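Local coordinates for protein mannan endo-1,6-alpha-mannosidase (Chaetomium thermophilum, PDB 6RY0) that probably cleaves alpha-1,6-mannosidic linkages, as a calcium-binding glycosyl hydrolase family 76 enzyme implicated in transferring GPI-anchored glycoproteins into fungal cell walls, at residues K300-F305 / Y372-G376; C369-W373 / E391-V395. All coordinates share one frame; numbering follows the deposited sequence.

Interaction 1 of 2, residues K300-F305 / Y372-G376; sequences KDGVVF and YWKSG
A short beta hairpin with a two-residue loop, closed by a type I' turn from Lys300 to Val303, meets a type I turn from Trp373 to Gly376 in the loop that precedes helix 389-401. Asp301 and Gly302 occupy the turn with positive phi, which suits a glycine at the second place. Lys374 gives the largest share of the contact, reaching across the hairpin toward its turn. Its CG stands anti to the backbone N (chi1 177°), and bends at chi2 and chi4 carry the chain past Val303 to the turn. There CD lies 3.2 Å from Lys300 O, and NZ forms a salt bridge with Asp301 OD2 at 2.9 Å, weak as a hydrogen bond. At the root of the same side chain, CB lies at the edge of the Phe305 ring, 3.8 Å from CD2. Cut back to an alanine, this residue would keep CB at the Phe305 edge, but Asp301 would probably lose its lysine partner and the flank of Val303 its aliphatic cover.

Deeper in, branched valines suit the buried strand. Val303 CG1 packs 3.8 Å from Trp373 CB, while its side chain also touches helix 342-358. Val304 turns CG1 to the indole, 3.6 Å from Trp373 CZ3, in an oblique approach. Between the two backbones sits one water: it donates to Val304 O at 2.7 Å and accepts from Lys374 N at 2.9 Å.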
loop_
_atom_site.group_PDB
_atom_site.type_symbol
_atom_site.label_atom_id
_atom_site.label_comp_id
_atom_site.label_asym_id
_atom_site.label_seq_id
_atom_site.Cartn_x
_atom_site.Cartn_y
_atom_site.Cartn_z
ATOM N N LYS A 300 15.076 9.174 -10.285
ATOM C CA LYS A 300 15.819 10.268 -10.890
ATOM C C LYS A 300 17.151 10.355 -10.181
ATOM O O LYS A 300 17.219 10.628 -8.989
ATOM C CB LYS A 300 15.025 11.547 -10.734
ATOM C CG LYS A 300 13.789 11.428 -11.605
ATOM C CD LYS A 300 13.033 12.673 -11.866
ATOM C CE LYS A 300 11.780 12.410 -12.623
ATOM N NZ LYS A 300 12.062 11.972 -14.024
ATOM N N ASP A 301 18.219 10.065 -10.916
ATOM C CA ASP A 301 19.527 9.955 -10.300
ATOM C C ASP A 301 19.476 9.085 -9.042
ATOM O O ASP A 301 20.066 9.437 -8.021
ATOM C CB ASP A 301 20.116 11.354 -9.980
ATOM C CG ASP A 301 20.057 12.358 -11.194
ATOM O OD1 ASP A 301 20.340 11.949 -12.334
ATOM O OD2 ASP A 301 19.759 13.574 -11.032
ATOM N N GLY A 302 18.742 7.974 -9.113
ATOM C CA GLY A 302 18.729 7.039 -8.026
ATOM C C GLY A 302 17.744 7.347 -6.898
ATOM O O GLY A 302 17.799 6.659 -5.887
ATOM N N VAL A 303 16.839 8.309 -7.069
ATOM C CA VAL A 303 15.955 8.714 -5.996
ATOM C C VAL A 303 14.518 8.675 -6.480
ATOM O O VAL A 303 14.193 9.220 -7.549
ATOM C CB VAL A 303 16.314 10.122 -5.507
ATOM C CG1 VAL A 303 15.432 10.479 -4.308
ATOM C CG2 VAL A 303 17.808 10.195 -5.140
ATOM N N VAL A 304 13.630 8.070 -5.699
ATOM C CA VAL A 304 12.224 8.033 -6.078
ATOM C C VAL A 304 11.647 9.460 -6.114
ATOM O O VAL A 304 11.954 10.297 -5.259
ATOM C CB VAL A 304 11.438 7.140 -5.110
ATOM C CG1 VAL A 304 11.451 7.721 -3.725
ATOM C CG2 VAL A 304 10.036 6.877 -5.623
ATOM N N PHE A 305 10.777 9.715 -7.078
ATOM C CA PHE A 305 10.291 11.048 -7.368
ATOM C C PHE A 305 8.832 10.932 -7.803
ATOM O O PHE A 305 8.527 10.181 -8.751
ATOM C CB PHE A 305 11.161 11.687 -8.457
ATOM C CG PHE A 305 10.899 13.125 -8.680
ATOM C CD1 PHE A 305 9.936 13.538 -9.537
ATOM C CD2 PHE A 305 11.645 14.086 -8.005
ATOM C CE1 PHE A 305 9.733 14.917 -9.738
ATOM C CE2 PHE A 305 11.468 15.421 -8.220
ATOM C CZ PHE A 305 10.508 15.833 -9.052
ATOM N N TYR A 372 10.938 16.074 -0.252
ATOM C CA TYR A 372 11.603 16.392 -1.523
ATOM C C TYR A 372 13.005 15.816 -1.503
ATOM O O TYR A 372 14.033 16.527 -1.470
ATOM C CB TYR A 372 11.544 17.925 -1.768
ATOM C CG TYR A 372 10.099 18.403 -1.911
ATOM C CD1 TYR A 372 9.350 18.706 -0.795
ATOM C CD2 TYR A 372 9.487 18.500 -3.147
ATOM C CE1 TYR A 372 8.032 19.092 -0.885
ATOM C CE2 TYR A 372 8.162 18.886 -3.261
ATOM C CZ TYR A 372 7.433 19.172 -2.127
ATOM O OH TYR A 372 6.126 19.556 -2.261
ATOM N N TRP A 373 13.061 14.485 -1.519
ATOM C CA TRP A 373 14.321 13.786 -1.324
ATOM C C TRP A 373 15.318 14.091 -2.442
ATOM O O TRP A 373 16.489 14.370 -2.189
ATOM C CB TRP A 373 14.093 12.279 -1.206
ATOM C CG TRP A 373 13.118 11.845 -0.158
ATOM C CD1 TRP A 373 12.515 12.596 0.813
ATOM C CD2 TRP A 373 12.620 10.517 -0.004
ATOM N NE1 TRP A 373 11.665 11.809 1.563
ATOM C CE2 TRP A 373 11.704 10.529 1.078
ATOM C CE3 TRP A 373 12.874 9.311 -0.656
ATOM C CZ2 TRP A 373 11.041 9.387 1.517
ATOM C CZ3 TRP A 373 12.209 8.170 -0.225
ATOM C CH2 TRP A 373 11.303 8.227 0.860
ATOM N N LYS A 374 14.848 14.021 -3.677
ATOM C CA LYS A 374 15.740 14.273 -4.805
ATOM C C LYS A 374 16.394 15.652 -4.708
ATOM O O LYS A 374 17.562 15.798 -5.057
ATOM C CB LYS A 374 14.987 14.118 -6.109
ATOM C CG LYS A 374 15.836 14.426 -7.378
ATOM C CD LYS A 374 17.088 13.521 -7.588
ATOM C CE LYS A 374 17.885 13.895 -8.836
ATOM N NZ LYS A 374 18.758 15.088 -8.768
ATOM N N SER A 375 15.655 16.641 -4.233
ATOM C CA SER A 375 16.172 18.012 -4.140
ATOM C C SER A 375 17.348 18.147 -3.223
ATOM O O SER A 375 18.097 19.116 -3.308
ATOM C CB SER A 375 15.094 18.977 -3.625
ATOM O OG SER A 375 14.929 18.960 -2.206
ATOM N N GLY A 376 17.496 17.238 -2.280
ATOM C CA GLY A 376 18.605 17.289 -1.348
ATOM C C GLY A 376 18.447 18.200 -0.151
ATOM O O GLY A 376 19.392 18.320 0.635
HETATM O O HOH W 1 12.295 12.655 -3.961
#

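Interaction 2 of 2, residues C369-W373 / E391-V395; sequences CGFYW and EAMSV
The disulfide-tethered loop 369-373 lies against the first turns of helix 389-401, and Val395 fills the angle between its cysteine and its tryptophan. Cys369, bonded to Cys360, puts SG 3.8 Å from Val395 CG2. The same methyl reaches Trp373 CZ2 at 3.6 Å, approaching the indole obliquely. Val395 owes this double contact to its branching: CG1 lies anti to the backbone N (chi1 -180°), which leaves CG2 beside that N and directed at the loop. Leu43 of helix 33-48 touches both Cys369 and Val395.

An inverse gamma turn centred on Tyr372 folds the loop back, so that the indole edge faces Gly370. Trp373 NE1 donates to Gly370 O at 3.2 Å with an N-H...O angle of 142°; the oxygen lies in the ring plane, whereas the donor is tilted 22° from the carbonyl plane. This bond satisfies the indole N-H within a buried contact. The six-membered end of the indole reaches the helix backbone, its CH2 lying 3.8 Å from Ser394 O at the ring edge, and CZ2 also meets Ser394 CB. A small serine suits this place, since its OG turns to Leu321 O and Gly390 O while its CB admits the ring.

One turn earlier on the helix, Glu391 uses its aliphatic part. CB rests 3.6 Å from Cys369 O, and CG lies 3.7 Å from Phe371 CB. A bend at chi2 swings the carboxylate off the extended course of the chain; the side chains of Glu391 and Asp73, a calcium ligand, are about 8 Å apart.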
loop_
_atom_site.group_PDB
_atom_site.type_symbol
_atom_site.label_atom_id
_atom_site.label_comp_id
_atom_site.label_asym_id
_atom_site.label_seq_id
_atom_site.Cartn_x
_atom_site.Cartn_y
_atom_site.Cartn_z
ATOM N N CYS A 369 11.565 15.084 8.957
ATOM C CA CYS A 369 11.616 14.630 7.570
ATOM C C CYS A 369 10.631 15.375 6.681
ATOM O O CYS A 369 9.450 15.491 6.980
ATOM C CB CYS A 369 11.300 13.137 7.495
ATOM S SG CYS A 369 12.533 12.031 8.243
ATOM N N GLY A 370 11.150 15.789 5.528
ATOM C CA GLY A 370 10.320 16.279 4.444
ATOM C C GLY A 370 10.193 15.251 3.332
ATOM O O GLY A 370 10.502 14.067 3.494
ATOM N N PHE A 371 9.684 15.738 2.205
ATOM C CA PHE A 371 9.259 14.928 1.080
ATOM C C PHE A 371 10.195 14.983 -0.103
ATOM O O PHE A 371 10.201 14.063 -0.936
ATOM C CB PHE A 371 7.903 15.430 0.593
ATOM C CG PHE A 371 7.307 14.616 -0.529
ATOM C CD1 PHE A 371 6.914 13.301 -0.314
ATOM C CD2 PHE A 371 7.120 15.168 -1.785
ATOM C CE1 PHE A 371 6.339 12.568 -1.322
ATOM C CE2 PHE A 371 6.530 14.428 -2.788
ATOM C CZ PHE A 371 6.162 13.123 -2.559
ATOM N N TYR A 372 10.938 16.074 -0.252
ATOM C CA TYR A 372 11.603 16.392 -1.523
ATOM C C TYR A 372 13.005 15.816 -1.503
ATOM O O TYR A 372 14.033 16.527 -1.470
ATOM C CB TYR A 372 11.544 17.925 -1.768
ATOM C CG TYR A 372 10.099 18.403 -1.911
ATOM C CD1 TYR A 372 9.350 18.706 -0.795
ATOM C CD2 TYR A 372 9.487 18.500 -3.147
ATOM C CE1 TYR A 372 8.032 19.092 -0.885
ATOM C CE2 TYR A 372 8.162 18.886 -3.261
ATOM C CZ TYR A 372 7.433 19.172 -2.127
ATOM O OH TYR A 372 6.126 19.556 -2.261
ATOM N N TRP A 373 13.061 14.485 -1.519
ATOM C CA TRP A 373 14.321 13.786 -1.324
ATOM C C TRP A 373 15.318 14.091 -2.442
ATOM O O TRP A 373 16.489 14.370 -2.189
ATOM C CB TRP A 373 14.093 12.279 -1.206
ATOM C CG TRP A 373 13.118 11.845 -0.158
ATOM C CD1 TRP A 373 12.515 12.596 0.813
ATOM C CD2 TRP A 373 12.620 10.517 -0.004
ATOM N NE1 TRP A 373 11.665 11.809 1.563
ATOM C CE2 TRP A 373 11.704 10.529 1.078
ATOM C CE3 TRP A 373 12.874 9.311 -0.656
ATOM C CZ2 TRP A 373 11.041 9.387 1.517
ATOM C CZ3 TRP A 373 12.209 8.170 -0.225
ATOM C CH2 TRP A 373 11.303 8.227 0.860
ATOM N N GLU A 391 5.201 12.040 5.035
ATOM C CA GLU A 391 6.634 12.127 4.828
ATOM C C GLU A 391 7.372 11.246 5.829
ATOM O O GLU A 391 8.312 10.525 5.486
ATOM C CB GLU A 391 7.098 13.591 4.963
ATOM C CG GLU A 391 6.541 14.553 3.909
ATOM C CD GLU A 391 5.225 15.209 4.244
ATOM O OE1 GLU A 391 4.374 14.608 4.946
ATOM O OE2 GLU A 391 5.036 16.340 3.739
ATOM N N ALA A 392 6.952 11.319 7.089
ATOM C CA ALA A 392 7.542 10.500 8.139
ATOM C C ALA A 392 7.336 9.022 7.857
ATOM O O ALA A 392 8.235 8.196 8.047
ATOM C CB ALA A 392 6.959 10.898 9.478
ATOM N N MET A 393 6.136 8.667 7.398
ATOM C CA MET A 393 5.824 7.271 7.083
ATOM C C MET A 393 6.706 6.772 5.931
ATOM O O MET A 393 7.197 5.639 5.950
ATOM C CB MET A 393 4.343 7.160 6.706
ATOM C CG MET A 393 3.823 5.711 6.674
ATOM S SD MET A 393 2.161 5.506 6.000
ATOM C CE MET A 393 1.260 6.672 6.995
ATOM N N SER A 394 6.883 7.629 4.922
ATOM C CA SER A 394 7.671 7.255 3.770
ATOM C C SER A 394 9.137 7.055 4.098
ATOM O O SER A 394 9.748 6.112 3.572
ATOM C CB SER A 394 7.475 8.259 2.631
ATOM O OG SER A 394 6.169 8.134 2.105
ATOM N N VAL A 395 9.726 7.909 4.942
ATOM C CA VAL A 395 11.114 7.694 5.310
ATOM C C VAL A 395 11.253 6.446 6.190
ATOM O O VAL A 395 12.187 5.667 6.014
ATOM C CB VAL A 395 11.741 8.921 5.975
ATOM C CG1 VAL A 395 13.198 8.641 6.329
ATOM C CG2 VAL A 395 11.628 10.123 5.041
#

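In the fold
Trp373 belongs to both contacts: interaction 1 uses its CB and the CE3-CZ3 side of the indole, interaction 2 the CZ2-CH2 side, so one ring lies between the 303-304 strand and helix 389-401. Their centres are 11 Å apart. Interaction 1 is the outer one, partly buried, and combines a charged pair and a bridging water on its outer side with valine contacts beneath. Interaction 2 is wholly buried and nearer the middle of the chain; no hydrogen bond crosses it, and a methyl, a sulfur, methylenes, the indole and backbone carbonyls meet by van der Waals contact. Helix 342-358 also packs on Trp373, while Lys324 of helix 323-337 makes a cation-pi contact with it.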